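Local coordinates for adenylate kinase (Schistosoma mansoni, PDB 3UMF), which probably catalyses the reversible transfer of a phosphoryl group between adenine nucleotides, converting ATP and AMP into two molecules of ADP, at residues Val88-Val93 against Asp114-Glu119. Sequence-based numbering, arbitrary orientation.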
# COMPACT_ATOMS: atom_id res chain seq x y z
N VAL A 88 5.77 5.40 -15.22
CA VAL A 88 6.78 4.39 -14.93
C VAL A 88 6.14 3.01 -15.07
O VAL A 88 5.12 2.74 -14.44
CB VAL A 88 7.35 4.56 -13.52
CG1 VAL A 88 8.49 3.57 -13.28
CG2 VAL A 88 7.84 5.99 -13.32
N PRO A 89 6.73 2.15 -15.92
CA PRO A 89 6.16 0.81 -16.14
C PRO A 89 6.08 -0.00 -14.85
O PRO A 89 6.91 0.18 -13.95
CB PRO A 89 7.16 0.16 -17.10
CG PRO A 89 7.80 1.31 -17.81
CD PRO A 89 7.89 2.40 -16.78
N LEU A 90 5.09 -0.87 -14.75
CA LEU A 90 4.90 -1.72 -13.58
C LEU A 90 6.11 -2.62 -13.35
O LEU A 90 6.49 -2.89 -12.21
CB LEU A 90 3.63 -2.56 -13.73
CG LEU A 90 3.36 -3.67 -12.72
CD1 LEU A 90 3.24 -3.11 -11.30
CD2 LEU A 90 2.10 -4.44 -13.09
N GLU A 91 6.72 -3.07 -14.45
CA GLU A 91 7.89 -3.94 -14.39
C GLU A 91 9.05 -3.30 -13.63
O GLU A 91 9.78 -3.99 -12.92
CB GLU A 91 8.33 -4.33 -15.81
CG GLU A 91 7.41 -5.31 -16.53
CD GLU A 91 6.08 -4.68 -16.95
OE1 GLU A 91 6.03 -3.45 -17.14
OE2 GLU A 91 5.09 -5.43 -17.07
N VAL A 92 9.21 -1.99 -13.78
CA VAL A 92 10.27 -1.27 -13.09
C VAL A 92 10.04 -1.24 -11.58
O VAL A 92 10.95 -1.52 -10.80
CB VAL A 92 10.41 0.18 -13.61
CG1 VAL A 92 11.47 0.93 -12.82
CG2 VAL A 92 10.76 0.18 -15.10
N VAL A 93 8.82 -0.90 -11.18
CA VAL A 93 8.45 -0.87 -9.76
C VAL A 93 8.58 -2.26 -9.15
O VAL A 93 9.08 -2.42 -8.03
CB VAL A 93 7.01 -0.36 -9.57
CG1 VAL A 93 6.56 -0.53 -8.13
CG2 VAL A 93 6.90 1.10 -10.00
N ASP A 114 3.08 -0.19 1.21
CA ASP A 114 2.15 0.93 1.39
C ASP A 114 1.54 1.37 0.06
O ASP A 114 2.26 1.74 -0.87
CB ASP A 114 2.89 2.10 2.06
CG ASP A 114 1.95 3.12 2.67
OD1 ASP A 114 0.94 3.47 2.01
OD2 ASP A 114 2.21 3.59 3.80
N GLY A 115 0.22 1.32 -0.02
CA GLY A 115 -0.50 1.79 -1.19
C GLY A 115 -0.30 0.91 -2.42
O GLY A 115 -0.21 1.41 -3.54
N TYR A 116 -0.23 -0.40 -2.20
CA TYR A 116 -0.02 -1.36 -3.28
C TYR A 116 -0.74 -2.66 -2.93
O TYR A 116 -0.74 -3.07 -1.77
CB TYR A 116 1.48 -1.62 -3.47
CG TYR A 116 1.85 -2.37 -4.73
CD1 TYR A 116 2.27 -1.70 -5.87
CD2 TYR A 116 1.81 -3.76 -4.77
CE1 TYR A 116 2.61 -2.39 -7.03
CE2 TYR A 116 2.15 -4.46 -5.92
CZ TYR A 116 2.55 -3.76 -7.05
OH TYR A 116 2.90 -4.45 -8.19
N PRO A 117 -1.36 -3.32 -3.93
CA PRO A 117 -1.52 -2.87 -5.31
C PRO A 117 -2.77 -2.01 -5.49
O PRO A 117 -3.77 -2.25 -4.83
CB PRO A 117 -1.70 -4.18 -6.07
CG PRO A 117 -2.44 -5.04 -5.10
CD PRO A 117 -1.94 -4.66 -3.73
N ARG A 118 -2.70 -1.03 -6.38
CA ARG A 118 -3.86 -0.18 -6.64
C ARG A 118 -4.74 -0.78 -7.74
O ARG A 118 -5.92 -0.45 -7.85
CB ARG A 118 -3.41 1.23 -7.02
CG ARG A 118 -2.65 1.96 -5.92
CD ARG A 118 -2.14 3.32 -6.38
NE ARG A 118 -3.23 4.24 -6.69
CZ ARG A 118 -3.76 5.10 -5.83
NH1 ARG A 118 -3.30 5.16 -4.58
NH2 ARG A 118 -4.75 5.90 -6.21
N GLU A 119 -4.16 -1.67 -8.54
CA GLU A 119 -4.88 -2.32 -9.63
C GLU A 119 -4.61 -3.82 -9.66
O GLU A 119 -3.62 -4.30 -9.11
CB GLU A 119 -4.53 -1.67 -10.98
CG GLU A 119 -4.89 -0.18 -11.05
CD GLU A 119 -4.47 0.48 -12.35
OE1 GLU A 119 -4.76 -0.08 -13.43
OE2 GLU A 119 -3.85 1.56 -12.29
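The phenolic oxygen of Y116 meets L90 in the first turn of helix 90-104, with OH lying 3.4 Å from the methyl CD1 of L90. This is a polar atom against a methyl group, so the junction rests on van der Waals contact. CD1 sits at the ring edge, close to the ring plane, and is also 4.4 Å from CZ of Y116. The leucine side chain runs roughly perpendicular to that of the tyrosine. In Y116, CG is anti to the backbone N (chi1 -168°), which carries the ring across to the helix. V93, one turn further on, adds a looser and oblique approach, its CG1 4.5 Å from CE1 of Y116. A cis peptide bond joins Y116 to P117, and CB of P117 covers one face of the Y116 ring near its rim, 3.7 Å from the plane. The segment 114-119 carries the DGYPR sequence, a form of the adenylate kinase signature, which starts on the last residue of strand 110-114 of the parallel core sheet and runs into the loop. There the carboxylate of D114 is held at both oxygens: OD1 forms a salt bridge with K42, the lysine of the P-loop, and OD2 is hydrogen-bonded to H57. In related adenylate kinases the arginine of this signature and the region just ahead of helix 90-104 help bind AMP. Q122 of helix 120-129 packs against L90, Y116 and P117, bridging the two segments.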